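Local coordinates for Lmo2812 protein (PDB 5ZQA) that probably acts as a serine-type D-Ala-D-Ala carboxypeptidase, a penicillin-binding protein that trims the peptide stems of peptidoglycan, at residues A37-G46 with S173-L181. Sequence-based numbering, arbitrary orientation.
Sequences AAAVYSVENG and STTKDLFLL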
# COMPACT_ATOMS: atom_id res chain seq x y z
N ALA A 37 9.52 -13.04 -3.32
CA ALA A 37 8.79 -13.42 -2.11
C ALA A 37 7.31 -13.24 -2.40
O ALA A 37 6.90 -12.25 -3.00
CB ALA A 37 9.20 -12.57 -0.92
N ALA A 38 6.50 -14.21 -1.99
CA ALA A 38 5.08 -14.14 -2.27
C ALA A 38 4.28 -14.98 -1.31
O ALA A 38 4.79 -15.95 -0.74
CB ALA A 38 4.80 -14.59 -3.69
N ALA A 39 3.02 -14.62 -1.13
CA ALA A 39 2.14 -15.38 -0.25
C ALA A 39 0.69 -15.00 -0.49
O ALA A 39 0.40 -13.94 -1.05
CB ALA A 39 2.52 -15.14 1.22
N VAL A 40 -0.21 -15.87 -0.07
CA VAL A 40 -1.62 -15.49 -0.01
C VAL A 40 -2.19 -16.11 1.26
O VAL A 40 -1.83 -17.24 1.63
CB VAL A 40 -2.40 -15.91 -1.30
CG1 VAL A 40 -2.32 -17.43 -1.58
CG2 VAL A 40 -3.84 -15.40 -1.26
N TYR A 41 -3.01 -15.32 1.95
CA TYR A 41 -3.53 -15.67 3.26
C TYR A 41 -5.05 -15.51 3.33
O TYR A 41 -5.62 -14.62 2.72
CB TYR A 41 -2.92 -14.79 4.36
CG TYR A 41 -1.40 -14.80 4.45
CD1 TYR A 41 -0.64 -13.92 3.70
CD2 TYR A 41 -0.73 -15.69 5.30
CE1 TYR A 41 0.72 -13.91 3.77
CE2 TYR A 41 0.65 -15.69 5.37
CZ TYR A 41 1.38 -14.80 4.60
OH TYR A 41 2.75 -14.80 4.67
N SER A 42 -5.68 -16.36 4.13
CA SER A 42 -7.08 -16.17 4.49
C SER A 42 -7.23 -15.19 5.66
O SER A 42 -6.64 -15.37 6.72
CB SER A 42 -7.71 -17.51 4.87
OG SER A 42 -9.03 -17.30 5.34
N VAL A 43 -8.00 -14.13 5.45
CA VAL A 43 -8.22 -13.13 6.48
C VAL A 43 -8.96 -13.68 7.70
O VAL A 43 -8.66 -13.31 8.83
CB VAL A 43 -9.00 -11.93 5.90
CG1 VAL A 43 -9.56 -11.04 7.00
CG2 VAL A 43 -8.10 -11.12 4.96
N GLU A 44 -9.90 -14.59 7.46
CA GLU A 44 -10.79 -15.02 8.54
C GLU A 44 -10.05 -15.73 9.68
O GLU A 44 -10.32 -15.46 10.86
CB GLU A 44 -11.88 -15.92 7.97
CG GLU A 44 -12.95 -15.17 7.14
CD GLU A 44 -12.40 -14.57 5.85
OE1 GLU A 44 -11.54 -15.20 5.19
OE2 GLU A 44 -12.84 -13.45 5.49
N ASN A 45 -9.11 -16.60 9.35
CA ASN A 45 -8.39 -17.33 10.38
C ASN A 45 -6.88 -17.21 10.32
O ASN A 45 -6.16 -17.85 11.09
CB ASN A 45 -8.78 -18.82 10.34
CG ASN A 45 -8.31 -19.50 9.07
OD1 ASN A 45 -7.93 -18.85 8.10
ND2 ASN A 45 -8.34 -20.83 9.07
N GLY A 46 -6.38 -16.39 9.39
CA GLY A 46 -4.95 -16.19 9.24
C GLY A 46 -4.17 -17.29 8.53
O GLY A 46 -2.94 -17.24 8.47
N SER A 173 10.04 -5.06 5.07
CA SER A 173 9.07 -5.88 5.80
C SER A 173 9.15 -7.31 5.26
O SER A 173 10.08 -7.66 4.53
CB SER A 173 7.66 -5.28 5.65
OG SER A 173 6.74 -5.88 6.55
N THR A 174 8.17 -8.13 5.63
CA THR A 174 8.05 -9.52 5.15
C THR A 174 6.64 -9.73 4.65
O THR A 174 5.75 -8.95 4.99
CB THR A 174 8.32 -10.53 6.26
OG1 THR A 174 7.31 -10.39 7.27
CG2 THR A 174 9.69 -10.31 6.90
N THR A 175 6.39 -10.80 3.89
CA THR A 175 5.01 -11.03 3.47
C THR A 175 4.11 -11.25 4.67
O THR A 175 2.94 -10.85 4.66
CB THR A 175 4.82 -12.23 2.52
OG1 THR A 175 5.04 -13.46 3.21
CG2 THR A 175 5.72 -12.12 1.31
N LYS A 176 4.64 -11.89 5.72
CA LYS A 176 3.85 -12.12 6.92
C LYS A 176 3.44 -10.79 7.58
O LYS A 176 2.27 -10.61 7.95
CB LYS A 176 4.63 -13.00 7.90
CG LYS A 176 4.75 -14.45 7.46
CD LYS A 176 5.46 -15.27 8.53
CE LYS A 176 5.32 -16.76 8.26
NZ LYS A 176 3.89 -17.20 8.22
N ASP A 177 4.38 -9.86 7.72
CA ASP A 177 4.05 -8.58 8.34
C ASP A 177 3.14 -7.73 7.45
O ASP A 177 2.25 -7.03 7.95
CB ASP A 177 5.33 -7.81 8.66
CG ASP A 177 5.94 -8.21 9.99
OD1 ASP A 177 5.26 -8.81 10.84
OD2 ASP A 177 7.12 -7.87 10.19
N LEU A 178 3.35 -7.80 6.13
CA LEU A 178 2.50 -7.05 5.21
C LEU A 178 1.06 -7.58 5.23
O LEU A 178 0.11 -6.79 5.12
CB LEU A 178 3.10 -7.08 3.80
CG LEU A 178 4.39 -6.27 3.65
CD1 LEU A 178 5.02 -6.58 2.32
CD2 LEU A 178 4.12 -4.77 3.80
N PHE A 179 0.88 -8.89 5.38
CA PHE A 179 -0.45 -9.44 5.56
C PHE A 179 -1.13 -8.85 6.80
O PHE A 179 -2.29 -8.47 6.75
CB PHE A 179 -0.40 -10.97 5.67
CG PHE A 179 -1.67 -11.58 6.21
CD1 PHE A 179 -2.88 -11.37 5.55
CD2 PHE A 179 -1.66 -12.33 7.36
CE1 PHE A 179 -4.06 -11.91 6.04
CE2 PHE A 179 -2.84 -12.89 7.86
CZ PHE A 179 -4.04 -12.67 7.19
N LEU A 180 -0.39 -8.78 7.90
CA LEU A 180 -0.94 -8.26 9.15
C LEU A 180 -1.33 -6.79 9.00
O LEU A 180 -2.41 -6.40 9.43
CB LEU A 180 0.08 -8.42 10.29
CG LEU A 180 -0.40 -7.96 11.67
CD1 LEU A 180 -1.78 -8.53 12.00
CD2 LEU A 180 0.60 -8.38 12.71
N LEU A 181 -0.45 -5.99 8.41
CA LEU A 181 -0.76 -4.58 8.21
C LEU A 181 -2.00 -4.40 7.34
O LEU A 181 -2.89 -3.62 7.67
CB LEU A 181 0.42 -3.86 7.59
CG LEU A 181 0.17 -2.43 7.14
CD1 LEU A 181 -0.31 -1.56 8.30
CD2 LEU A 181 1.43 -1.86 6.49
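Tyr41 and Phe179 lie flat against each other in an offset stack, ring centroids 4.5 Å apart and planes inclined by 16°. The offset carries the tyrosine ring back over Phe179 CB and CG, while Tyr41 CB sits over the centre of the phenylalanine face, 3.5 Å from the ring centroid, as a CH-pi contact. With chi1 at 165°, CG turned away from the backbone N, the Phe179 ring reaches along the strand toward the turn at its end. At the far end of the tyrosine, Tyr41 OH and Thr175 OG1 lie 3.0 Å apart and can hydrogen-bond, the two side chains meeting nearly at right angles; Ala54 O is a weak alternative partner for Thr175 OG1. The hydroxyl of Tyr41 also bonds to Glu51 on the adjacent strand 48-52, and the same carboxylate makes a salt bridge with Lys176, whose CG touches Tyr41 OH at 3.5 Å as its chain crosses the tyrosine. Residues 175-181, the first turns of helix 175-188, cross strand 37-42 at -40° on one face of the sheet, while Val40 faces helix 258-272; a five-stranded antiparallel sheet flanked by helices is characteristic of the alpha/beta part of the penicillin-recognising serine enzymes. Small residues let the start of the helix come close: Ala39 CB is 3.6 Å from Thr175 OG1, and the methyl CG2 of Thr175 rests 4.0 Å from Ala38 N. Packing is looser beyond the stack, toward the partly exposed turn, where Val43 CG2 approaches the Phe179 edge at CE1 from 4.3 Å and Gly46 CA lies near Phe179 CE2.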